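Local coordinates for aminopeptidase N family protein (Idiomarina loihiensis L2TR, PDB 4FGM) that is a zinc-binding peptidase of the M61 family that probably acts as an aminopeptidase, removing residues from the amino ends of peptides, at residues Pro34-Pro38 against Gly39-Ile43; Pro291-Glu295 against Lys296-Thr300; Tyr160-Leu163 against Ile164-Phe168; Gly104-Asn108 against Thr109-Leu113. One frame throughout, in Å; residues are numbered along the deposited sequence.

Contact 1: Pro34-Pro38 against Gly39-Ile43; sequences PNWIP and GSYLI. With MAE (maleic acid), chain B.
Ser40 N donates to Ile37 O at 3.1 Å and closes a type II beta turn from Ile37 to Ser40. The bond is fairly straight (N-H...O 153°), and the donor lies in the carbonyl plane. Gly39 sits third in the turn with a positive phi, where a CB would run into Pro38 O. Leu42 N binds Ser40 O at 2.9 Å around Tyr41, the centre of an inverse gamma turn. Water 1 bridges the two arms: it accepts from Ile37 N and donates to Leu42 O, and it also donates to Ser40 O at 2.6 Å. Ser40 O thus takes two donors.

Apolar contact centres on the Trp36 indole. Its CG lies between the backbone N and the carbonyl carbon (chi1 64°), which brings the ring across the returning arm. Trp36 CZ3 meets Tyr41 CD1 obliquely at 3.7 Å. Trp36 CD1 touches Ile43 CD1 at 3.9 Å, and Trp36 CB rests near Leu42 O. Beyond the loop, Trp359 meets Trp36 edge-to-face.

Gly39 and Ser40 belong to the maleic acid pocket. Ser40 OG is 3.7 Å from MAE O4 and is hydrogen-bonded to Arg44. The side chain of Tyr41 is about 5 Å from that of the zinc ligand Glu307. Backbone bonds, one water and an aromatic side chain together probably hold the loop shape that places Gly39 and Ser40 at the maleic acid pocket beside the zinc.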
loop_
_atom_site.group_PDB
_atom_site.type_symbol
_atom_site.label_atom_id
_atom_site.label_comp_id
_atom_site.label_asym_id
_atom_site.label_seq_id
_atom_site.Cartn_x
_atom_site.Cartn_y
_atom_site.Cartn_z
ATOM N N PRO A 34 -15.980 -4.207 12.516
ATOM C CA PRO A 34 -15.027 -3.113 12.322
ATOM C C PRO A 34 -15.491 -2.179 11.208
ATOM O O PRO A 34 -16.064 -2.632 10.219
ATOM C CB PRO A 34 -13.739 -3.843 11.947
ATOM C CG PRO A 34 -13.858 -5.143 12.679
ATOM C CD PRO A 34 -15.311 -5.514 12.445
ATOM N N ASN A 35 -15.252 -0.878 11.367
ATOM C CA ASN A 35 -15.642 0.070 10.339
ATOM C C ASN A 35 -14.477 0.369 9.399
ATOM O O ASN A 35 -14.635 1.087 8.413
ATOM C CB ASN A 35 -16.193 1.351 10.962
ATOM C CG ASN A 35 -17.585 1.162 11.506
ATOM O OD1 ASN A 35 -18.405 0.489 10.888
ATOM N ND2 ASN A 35 -17.867 1.756 12.660
ATOM N N TRP A 36 -13.312 -0.193 9.719
ATOM C CA TRP A 36 -12.123 -0.057 8.887
ATOM C C TRP A 36 -11.169 -1.199 9.202
ATOM O O TRP A 36 -11.244 -1.793 10.272
ATOM C CB TRP A 36 -11.428 1.292 9.095
ATOM C CG TRP A 36 -10.867 1.545 10.462
ATOM C CD1 TRP A 36 -11.562 1.940 11.574
ATOM C CD2 TRP A 36 -9.487 1.493 10.850
ATOM N NE1 TRP A 36 -10.698 2.146 12.623
ATOM C CE2 TRP A 36 -9.418 1.885 12.207
ATOM C CE3 TRP A 36 -8.301 1.169 10.182
ATOM C CZ2 TRP A 36 -8.210 1.953 12.912
ATOM C CZ3 TRP A 36 -7.092 1.237 10.888
ATOM C CH2 TRP A 36 -7.061 1.631 12.237
ATOM N N ILE A 37 -10.276 -1.519 8.270
ATOM C CA ILE A 37 -9.334 -2.611 8.478
ATOM C C ILE A 37 -7.912 -2.110 8.683
ATOM O O ILE A 37 -7.437 -1.250 7.942
ATOM C CB ILE A 37 -9.344 -3.604 7.284
ATOM C CG1 ILE A 37 -8.296 -4.695 7.514
ATOM C CG2 ILE A 37 -9.083 -2.859 5.979
ATOM C CD1 ILE A 37 -8.299 -5.806 6.488
ATOM N N PRO A 38 -7.217 -2.644 9.705
ATOM C CA PRO A 38 -5.837 -2.239 9.999
ATOM C C PRO A 38 -4.976 -2.206 8.745
ATOM O O PRO A 38 -5.051 -3.099 7.911
ATOM C CB PRO A 38 -5.371 -3.299 11.005
ATOM C CG PRO A 38 -6.632 -3.559 11.801
ATOM C CD PRO A 38 -7.713 -3.611 10.708
ATOM N N GLY A 39 -4.169 -1.159 8.612
ATOM C CA GLY A 39 -3.295 -1.043 7.461
ATOM C C GLY A 39 -3.863 -0.207 6.332
ATOM O O GLY A 39 -3.134 0.171 5.440
ATOM N N SER A 40 -5.159 0.078 6.368
ATOM C CA SER A 40 -5.803 0.879 5.333
ATOM C C SER A 40 -6.647 1.900 6.084
ATOM O O SER A 40 -7.783 1.628 6.488
ATOM C CB SER A 40 -6.683 -0.009 4.454
ATOM O OG SER A 40 -7.125 0.692 3.312
ATOM N N TYR A 41 -6.081 3.088 6.249
ATOM C CA TYR A 41 -6.722 4.139 7.020
ATOM C C TYR A 41 -7.823 4.925 6.346
ATOM O O TYR A 41 -7.673 6.111 6.054
ATOM C CB TYR A 41 -5.624 5.055 7.561
ATOM C CG TYR A 41 -4.453 4.231 8.072
ATOM C CD1 TYR A 41 -4.592 3.417 9.201
ATOM C CD2 TYR A 41 -3.251 4.174 7.362
ATOM C CE1 TYR A 41 -3.566 2.562 9.605
ATOM C CE2 TYR A 41 -2.223 3.321 7.754
ATOM C CZ TYR A 41 -2.389 2.519 8.875
ATOM O OH TYR A 41 -1.381 1.666 9.260
ATOM N N LEU A 42 -8.942 4.241 6.123
ATOM C CA LEU A 42 -10.129 4.827 5.515
ATOM C C LEU A 42 -11.371 4.109 6.054
ATOM O O LEU A 42 -11.472 2.877 5.994
ATOM C CB LEU A 42 -10.081 4.695 3.989
ATOM C CG LEU A 42 -11.292 5.274 3.243
ATOM C CD1 LEU A 42 -11.335 6.800 3.415
ATOM C CD2 LEU A 42 -11.216 4.909 1.768
ATOM N N ILE A 43 -12.308 4.878 6.597
ATOM C CA ILE A 43 -13.533 4.304 7.123
ATOM C C ILE A 43 -14.251 3.699 5.922
ATOM O O ILE A 43 -14.549 4.409 4.958
ATOM C CB ILE A 43 -14.434 5.384 7.760
ATOM C CG1 ILE A 43 -13.735 6.001 8.966
ATOM C CG2 ILE A 43 -15.768 4.781 8.162
ATOM C CD1 ILE A 43 -13.426 5.014 10.063
HETATM C C1 MAE B . 0.418 -0.055 2.449
HETATM O O1 MAE B . 0.413 0.998 3.177
HETATM O O2 MAE B . 1.070 -1.046 2.850
HETATM C C2 MAE B . -0.391 -0.040 1.210
HETATM C C3 MAE B . -1.707 -0.075 1.013
HETATM C C4 MAE B . -2.740 -0.134 2.042
HETATM O O3 MAE B . -2.549 -0.202 3.271
HETATM O O4 MAE B . -3.905 -0.068 1.600
HETATM O O HOH W 1 -10.073 0.561 5.899
#

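Contact 2: Pro291-Glu295 against Lys296-Thr300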
loop_
_atom_site.group_PDB
_atom_site.type_symbol
_atom_site.label_atom_id
_atom_site.label_comp_id
_atom_site.label_asym_id
_atom_site.label_seq_id
_atom_site.Cartn_x
_atom_site.Cartn_y
_atom_site.Cartn_z
ATOM N N PRO A 291 -4.370 -1.229 21.882
ATOM C CA PRO A 291 -4.888 -1.999 20.747
ATOM C C PRO A 291 -5.540 -1.110 19.682
ATOM O O PRO A 291 -5.572 0.114 19.816
ATOM C CB PRO A 291 -5.905 -2.910 21.414
ATOM C CG PRO A 291 -6.561 -1.946 22.376
ATOM C CD PRO A 291 -5.374 -1.164 22.962
ATOM N N TYR A 292 -6.053 -1.738 18.626
ATOM C CA TYR A 292 -6.735 -1.019 17.555
ATOM C C TYR A 292 -8.168 -0.695 17.981
ATOM O O TYR A 292 -8.820 -1.497 18.654
ATOM C CB TYR A 292 -6.814 -1.869 16.274
ATOM C CG TYR A 292 -5.547 -1.948 15.455
ATOM C CD1 TYR A 292 -4.700 -3.047 15.545
ATOM C CD2 TYR A 292 -5.190 -0.910 14.592
ATOM C CE1 TYR A 292 -3.523 -3.114 14.799
ATOM C CE2 TYR A 292 -4.017 -0.963 13.838
ATOM C CZ TYR A 292 -3.187 -2.068 13.947
ATOM O OH TYR A 292 -2.018 -2.116 13.214
ATOM N N GLN A 293 -8.648 0.487 17.609
ATOM C CA GLN A 293 -10.032 0.858 17.891
ATOM C C GLN A 293 -10.588 0.940 16.466
ATOM O O GLN A 293 -10.233 1.827 15.691
ATOM C CB GLN A 293 -10.108 2.194 18.658
ATOM C CG GLN A 293 -9.754 3.444 17.886
ATOM C CD GLN A 293 -10.947 4.036 17.155
ATOM O OE1 GLN A 293 -12.052 3.493 17.195
ATOM N NE2 GLN A 293 -10.725 5.158 16.480
ATOM N N LEU A 294 -11.436 -0.022 16.117
ATOM C CA LEU A 294 -11.964 -0.123 14.760
ATOM C C LEU A 294 -13.381 0.370 14.486
ATOM O O LEU A 294 -14.012 -0.042 13.510
ATOM C CB LEU A 294 -11.837 -1.580 14.301
ATOM C CG LEU A 294 -10.430 -2.150 14.501
ATOM C CD1 LEU A 294 -10.393 -3.626 14.155
ATOM C CD2 LEU A 294 -9.464 -1.375 13.641
ATOM N N GLU A 295 -13.874 1.264 15.325
ATOM C CA GLU A 295 -15.214 1.794 15.149
ATOM C C GLU A 295 -15.137 3.178 14.515
ATOM O O GLU A 295 -16.082 3.632 13.876
ATOM C CB GLU A 295 -15.895 1.916 16.518
ATOM C CG GLU A 295 -17.413 2.027 16.500
ATOM C CD GLU A 295 -18.090 0.736 16.940
ATOM O OE1 GLU A 295 -17.386 -0.162 17.453
ATOM O OE2 GLU A 295 -19.325 0.619 16.789
ATOM N N LYS A 296 -13.990 3.830 14.667
ATOM C CA LYS A 296 -13.834 5.206 14.209
ATOM C C LYS A 296 -12.400 5.505 13.766
ATOM O O LYS A 296 -11.511 4.658 13.887
ATOM C CB LYS A 296 -14.194 6.098 15.399
ATOM C CG LYS A 296 -14.576 7.517 15.120
ATOM C CD LYS A 296 -14.340 8.355 16.380
ATOM C CE LYS A 296 -14.922 7.701 17.630
ATOM N NZ LYS A 296 -14.328 8.274 18.879
ATOM N N GLU A 297 -12.174 6.719 13.267
ATOM C CA GLU A 297 -10.833 7.120 12.845
ATOM C C GLU A 297 -9.879 7.045 14.047
ATOM O O GLU A 297 -10.255 7.387 15.171
ATOM C CB GLU A 297 -10.833 8.556 12.298
ATOM C CG GLU A 297 -11.604 8.755 10.991
ATOM C CD GLU A 297 -13.094 8.999 11.197
ATOM O OE1 GLU A 297 -13.600 8.746 12.311
ATOM O OE2 GLU A 297 -13.759 9.435 10.234
ATOM N N SER A 298 -8.655 6.581 13.804
ATOM C CA SER A 298 -7.639 6.477 14.846
ATOM C C SER A 298 -6.456 7.277 14.323
ATOM O O SER A 298 -5.720 6.833 13.442
ATOM C CB SER A 298 -7.243 5.011 15.084
ATOM O OG SER A 298 -6.379 4.887 16.207
ATOM N N TYR A 299 -6.285 8.465 14.884
ATOM C CA TYR A 299 -5.250 9.388 14.451
ATOM C C TYR A 299 -3.835 9.156 14.961
ATOM O O TYR A 299 -3.624 8.891 16.139
ATOM C CB TYR A 299 -5.682 10.812 14.818
ATOM C CG TYR A 299 -7.063 11.190 14.322
ATOM C CD1 TYR A 299 -7.270 11.572 12.997
ATOM C CD2 TYR A 299 -8.166 11.163 15.180
ATOM C CE1 TYR A 299 -8.540 11.918 12.535
ATOM C CE2 TYR A 299 -9.438 11.508 14.730
ATOM C CZ TYR A 299 -9.620 11.886 13.404
ATOM O OH TYR A 299 -10.876 12.218 12.933
ATOM N N THR A 300 -2.870 9.269 14.057
ATOM C CA THR A 300 -1.461 9.137 14.396
ATOM C C THR A 300 -0.635 9.804 13.296
ATOM O O THR A 300 -0.913 9.637 12.109
ATOM C CB THR A 300 -1.017 7.658 14.546
ATOM O OG1 THR A 300 0.381 7.620 14.868
ATOM C CG2 THR A 300 -1.257 6.878 13.257
HETATM O O HOH W 2 -6.147 2.167 16.847
HETATM O O HOH W 3 -8.045 5.950 18.298
#
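Gln293 folds its side-chain amide back over the loop to meet Lys296, Glu297 and Ser298. Two successive bends (chi1 71°, chi2 87°) curl the chain back and turn the amide inward.

The direct polar contacts start at Gln293 OE1. It accepts from Lys296 N at 3.2 Å, with a bent N-H...O angle of 137° and the donor tilted from the carbonyl plane of the amide. Glu295 N adds a weak bond to Gln293 OE1 at 3.4 Å. OE1 therefore draws two successive backbone N-H groups toward it. At the other end of the amide, Gln293 NE2 lies 2.8 Å from Lys296 O.

Two waters carry the rest. Water 2 accepts from Gln293 N at 3.1 Å and is hydrogen-bonded to Ser298 OG. Water 3 also binds Ser298 OG, at 2.9 Å, and takes a weak bond from Gln293 NE2.

Carbon contact is slight: Gln293 CG approaches Ser298 CB at 4.1 Å. Glu295 turns outward, and its OE1 forms a salt bridge with Arg71 of the N-terminal M61 domain.

This loop lies between helices 262-277 and 303-306, away from the zinc and maleic acid sites. The glutamine amide and two waters probably help to hold its bend. It is a polar turn with little apolar contact across it.

Contact 3: Tyr160-Leu163 against Ile164-Phe168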
loop_
_atom_site.group_PDB
_atom_site.type_symbol
_atom_site.label_atom_id
_atom_site.label_comp_id
_atom_site.label_asym_id
_atom_site.label_seq_id
_atom_site.Cartn_x
_atom_site.Cartn_y
_atom_site.Cartn_z
ATOM N N TYR A 160 -9.956 -12.007 18.712
ATOM C CA TYR A 160 -10.552 -11.332 17.572
ATOM C C TYR A 160 -9.532 -10.539 16.756
ATOM O O TYR A 160 -9.564 -10.560 15.525
ATOM C CB TYR A 160 -11.675 -10.399 18.018
ATOM C CG TYR A 160 -12.464 -9.847 16.855
ATOM C CD1 TYR A 160 -13.328 -10.667 16.122
ATOM C CD2 TYR A 160 -12.324 -8.521 16.457
ATOM C CE1 TYR A 160 -14.031 -10.179 15.020
ATOM C CE2 TYR A 160 -13.020 -8.021 15.353
ATOM C CZ TYR A 160 -13.869 -8.858 14.641
ATOM O OH TYR A 160 -14.537 -8.392 13.536
ATOM N N ASP A 161 -8.627 -9.847 17.444
ATOM C CA ASP A 161 -7.607 -9.044 16.780
ATOM C C ASP A 161 -6.762 -9.891 15.842
ATOM O O ASP A 161 -6.395 -9.453 14.750
ATOM C CB ASP A 161 -6.691 -8.382 17.804
ATOM C CG ASP A 161 -5.626 -7.524 17.152
ATOM O OD1 ASP A 161 -5.961 -6.432 16.648
ATOM O OD2 ASP A 161 -4.455 -7.954 17.129
ATOM N N ALA A 162 -6.446 -11.103 16.277
ATOM C CA ALA A 162 -5.646 -11.999 15.457
ATOM C C ALA A 162 -6.510 -12.519 14.315
ATOM O O ALA A 162 -6.066 -12.589 13.170
ATOM C CB ALA A 162 -5.123 -13.154 16.294
ATOM N N LEU A 163 -7.753 -12.862 14.630
ATOM C CA LEU A 163 -8.679 -13.379 13.632
ATOM C C LEU A 163 -8.774 -12.489 12.395
ATOM O O LEU A 163 -8.710 -12.969 11.261
ATOM C CB LEU A 163 -10.078 -13.519 14.233
ATOM C CG LEU A 163 -11.180 -13.947 13.255
ATOM C CD1 LEU A 163 -10.999 -15.419 12.897
ATOM C CD2 LEU A 163 -12.545 -13.731 13.892
ATOM N N ILE A 164 -8.934 -11.189 12.615
ATOM C CA ILE A 164 -9.070 -10.266 11.498
ATOM C C ILE A 164 -7.746 -9.879 10.846
ATOM O O ILE A 164 -7.689 -8.961 10.028
ATOM C CB ILE A 164 -9.843 -9.006 11.922
ATOM C CG1 ILE A 164 -9.088 -8.255 13.016
ATOM C CG2 ILE A 164 -11.223 -9.408 12.425
ATOM C CD1 ILE A 164 -9.729 -6.937 13.385
ATOM N N ASP A 165 -6.681 -10.589 11.198
ATOM C CA ASP A 165 -5.390 -10.307 10.600
ATOM C C ASP A 165 -4.898 -11.488 9.764
ATOM O O ASP A 165 -3.718 -11.583 9.428
ATOM C CB ASP A 165 -4.352 -9.957 11.665
ATOM C CG ASP A 165 -3.132 -9.285 11.068
ATOM O OD1 ASP A 165 -3.331 -8.406 10.193
ATOM O OD2 ASP A 165 -1.991 -9.623 11.467
ATOM N N TYR A 166 -5.806 -12.402 9.443
ATOM C CA TYR A 166 -5.453 -13.547 8.613
ATOM C C TYR A 166 -6.390 -13.580 7.415
ATOM O O TYR A 166 -7.508 -14.070 7.518
ATOM C CB TYR A 166 -5.595 -14.881 9.378
ATOM C CG TYR A 166 -4.676 -15.056 10.561
ATOM C CD1 TYR A 166 -5.186 -15.110 11.855
ATOM C CD2 TYR A 166 -3.297 -15.185 10.386
ATOM C CE1 TYR A 166 -4.348 -15.287 12.954
ATOM C CE2 TYR A 166 -2.445 -15.365 11.471
ATOM C CZ TYR A 166 -2.975 -15.415 12.757
ATOM O OH TYR A 166 -2.141 -15.598 13.842
ATOM N N PRO A 167 -5.965 -13.025 6.272
ATOM C CA PRO A 167 -6.873 -13.071 5.118
ATOM C C PRO A 167 -6.891 -14.480 4.538
ATOM O O PRO A 167 -5.993 -15.269 4.810
ATOM C CB PRO A 167 -6.272 -12.045 4.155
ATOM C CG PRO A 167 -4.791 -12.063 4.511
ATOM C CD PRO A 167 -4.839 -12.103 6.027
ATOM N N PHE A 168 -7.921 -14.793 3.757
ATOM C CA PHE A 168 -8.059 -16.110 3.131
ATOM C C PHE A 168 -8.201 -15.970 1.615
ATOM O O PHE A 168 -8.862 -15.051 1.120
ATOM C CB PHE A 168 -9.306 -16.852 3.655
ATOM C CG PHE A 168 -9.112 -17.555 4.972
ATOM C CD1 PHE A 168 -8.982 -16.833 6.157
ATOM C CD2 PHE A 168 -9.081 -18.948 5.030
ATOM C CE1 PHE A 168 -8.839 -17.486 7.387
ATOM C CE2 PHE A 168 -8.937 -19.613 6.253
ATOM C CZ PHE A 168 -8.811 -18.881 7.433
#
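Asp165 N donates to Ala162 O at 2.9 Å, from well above the carbonyl plane. The bond lies at the C-terminal end of the short helix 160-163, where a type I beta turn from Leu163 to Tyr166 leads on to strand 168-171. Ile164 is the first residue to leave helical angles. Its N still binds Tyr160 O at 3.0 Å, nearly along the C=O axis and almost straight (161°). Tyr166 N reaches Leu163 O only weakly.

Tyr160 and Ile164 also pack through their side chains. Ile164 CG2 sits over one face of the Tyr160 ring, 3.9 Å from its centroid, in a CH-pi contact. Ile164 CG2 is anti to its own carbonyl carbon, which leaves CG1 close to Tyr160 O and Asp161 O. Tyr160 OH is hydrogen-bonded to Cys112 O. With an alanine in place of Tyr160, Ile164 CG2 would probably lose its aromatic cover and Cys112 O its hydroxyl partner.

Asp161 and Asp165 both form salt bridges with Arg240, which probably eases the closeness of the two acids. Asp165 OD1 also binds His239. At the end of the turn, the Tyr166 ring leans back on the helix end, with Tyr166 CE1 4.0 Å from Ala162 CB.

Contact 4: Gly104-Asn108 against Thr109-Leu113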
loop_
_atom_site.group_PDB
_atom_site.type_symbol
_atom_site.label_atom_id
_atom_site.label_comp_id
_atom_site.label_asym_id
_atom_site.label_seq_id
_atom_site.Cartn_x
_atom_site.Cartn_y
_atom_site.Cartn_z
ATOM N N GLY A 104 -12.151 -16.838 -4.574
ATOM C CA GLY A 104 -12.718 -16.237 -3.390
ATOM C C GLY A 104 -11.608 -15.652 -2.535
ATOM O O GLY A 104 -10.525 -16.227 -2.408
ATOM N N PHE A 105 -11.873 -14.489 -1.957
ATOM C CA PHE A 105 -10.911 -13.830 -1.087
ATOM C C PHE A 105 -11.687 -13.096 -0.004
ATOM O O PHE A 105 -12.772 -12.577 -0.265
ATOM C CB PHE A 105 -10.075 -12.813 -1.866
ATOM C CG PHE A 105 -9.207 -11.953 -0.986
ATOM C CD1 PHE A 105 -8.004 -12.442 -0.473
ATOM C CD2 PHE A 105 -9.626 -10.679 -0.608
ATOM C CE1 PHE A 105 -7.229 -11.674 0.398
ATOM C CE2 PHE A 105 -8.857 -9.903 0.267
ATOM C CZ PHE A 105 -7.661 -10.404 0.772
ATOM N N PHE A 106 -11.144 -13.055 1.209
ATOM C CA PHE A 106 -11.822 -12.336 2.281
ATOM C C PHE A 106 -10.974 -12.038 3.504
ATOM O O PHE A 106 -10.036 -12.766 3.834
ATOM C CB PHE A 106 -13.112 -13.059 2.726
ATOM C CG PHE A 106 -12.889 -14.403 3.400
ATOM C CD1 PHE A 106 -12.977 -15.585 2.672
ATOM C CD2 PHE A 106 -12.610 -14.480 4.763
ATOM C CE1 PHE A 106 -12.808 -16.827 3.289
ATOM C CE2 PHE A 106 -12.437 -15.713 5.394
ATOM C CZ PHE A 106 -12.532 -16.893 4.651
ATOM N N ASN A 107 -11.324 -10.938 4.157
ATOM C CA ASN A 107 -10.689 -10.494 5.384
ATOM C C ASN A 107 -11.802 -10.655 6.406
ATOM O O ASN A 107 -12.962 -10.327 6.129
ATOM C CB ASN A 107 -10.295 -9.023 5.283
ATOM C CG ASN A 107 -9.081 -8.806 4.413
ATOM O OD1 ASN A 107 -7.950 -9.080 4.823
ATOM N ND2 ASN A 107 -9.308 -8.325 3.198
ATOM N N ASN A 108 -11.467 -11.146 7.589
ATOM C CA ASN A 108 -12.491 -11.349 8.593
ATOM C C ASN A 108 -13.095 -10.075 9.160
ATOM O O ASN A 108 -14.093 -10.126 9.884
ATOM C CB ASN A 108 -11.965 -12.292 9.670
ATOM C CG ASN A 108 -11.745 -13.692 9.118
ATOM O OD1 ASN A 108 -12.628 -14.236 8.466
ATOM N ND2 ASN A 108 -10.569 -14.271 9.361
ATOM N N THR A 109 -12.508 -8.930 8.820
ATOM C CA THR A 109 -13.071 -7.649 9.248
ATOM C C THR A 109 -14.393 -7.487 8.499
ATOM O O THR A 109 -15.276 -6.758 8.936
ATOM C CB THR A 109 -12.183 -6.446 8.853
ATOM O OG1 THR A 109 -11.515 -6.739 7.620
ATOM C CG2 THR A 109 -11.168 -6.118 9.947
ATOM N N SER A 110 -14.521 -8.171 7.363
ATOM C CA SER A 110 -15.736 -8.097 6.554
ATOM C C SER A 110 -16.726 -9.229 6.821
ATOM O O SER A 110 -17.924 -9.059 6.632
ATOM C CB SER A 110 -15.393 -8.101 5.053
ATOM O OG SER A 110 -14.875 -6.855 4.629
ATOM N N LEU A 111 -16.228 -10.379 7.255
ATOM C CA LEU A 111 -17.102 -11.526 7.484
ATOM C C LEU A 111 -17.488 -11.886 8.919
ATOM O O LEU A 111 -18.591 -12.370 9.158
ATOM C CB LEU A 111 -16.491 -12.766 6.819
ATOM C CG LEU A 111 -16.846 -13.004 5.342
ATOM C CD1 LEU A 111 -16.420 -11.818 4.499
ATOM C CD2 LEU A 111 -16.180 -14.268 4.860
ATOM N N CYS A 112 -16.598 -11.628 9.870
ATOM C CA CYS A 112 -16.838 -12.012 11.256
ATOM C C CYS A 112 -17.194 -10.954 12.284
ATOM O O CYS A 112 -16.330 -10.186 12.714
ATOM C CB CYS A 112 -15.616 -12.775 11.765
ATOM S SG CYS A 112 -15.211 -14.188 10.755
ATOM N N LEU A 113 -18.454 -10.936 12.704
ATOM C CA LEU A 113 -18.883 -9.986 13.727
ATOM C C LEU A 113 -18.149 -10.277 15.036
ATOM O O LEU A 113 -17.938 -11.433 15.400
ATOM C CB LEU A 113 -20.388 -10.097 13.972
ATOM C CG LEU A 113 -21.312 -9.601 12.862
ATOM C CD1 LEU A 113 -22.752 -9.879 13.253
ATOM C CD2 LEU A 113 -21.096 -8.111 12.634
#
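Phe106 presents one ring face to Leu111. Leu111 CD2 lies 3.8 Å from the centroid of the Phe106 ring and 24° off its normal, a CH-pi contact shifted toward the rim. The two side chains cross at about a right angle. A chi1 of 67° turns the Phe106 ring over toward Leu111. The Phe168 ring also meets Phe106, with the planes nearly parallel, and Phe16 meets it at a steep angle. Replacing Phe106 by an alanine would probably open a gap beside Leu111 CD2 and take away one of the rings that Phe168 packs against.

The amide of Asn108 is the other flat group. Its ND2 is hydrogen-bonded to Leu163 O. Its OD1 lies 3.5 Å from Cys112 SG and is buried with no hydrogen-bond partner in the model.

Backbone bonds wind the chain after the strand. Asn107 O accepts from Ser110 N at 2.9 Å, with the donor above the carbonyl plane. Leu111 N adds a weak bond to Asn107 O at 3.5 Å. Cys112 N reaches Asn108 O at 2.9 Å, and the N-H...O angle is 158°. Asn107 O therefore serves two donors at the start of the helical turn.

All the touching residues are buried. This is a strand-to-helix junction: strand 103-106, paired antiparallel with 97-99 and 168-171, passes into the short, weakly bonded helix 108-111 of the M61 N-terminal domain.

Overall arrangement
Contacts 1, 3 and 4 are buried and lie in the N-terminal M61 domain. Contact 2 is only partly buried and belongs to the glycyl aminopeptidase part of the chain. Contacts 1 and 2 join these two parts: Asn35 N meets Leu294 O, and Asn35 ND2 bonds to Glu295 O. Contacts 3 and 4 meet at a strand pair, where Phe168 N probably bonds to Phe106 O. Contact 1 touches both through Pro34 on Tyr160 and Ile37 on Thr109. Contacts 3 and 4 each pair helical backbone bonds with a methyl over an aromatic face. Contact 2 relies on an amide and water. Contact 1 alone reaches the maleic acid pocket.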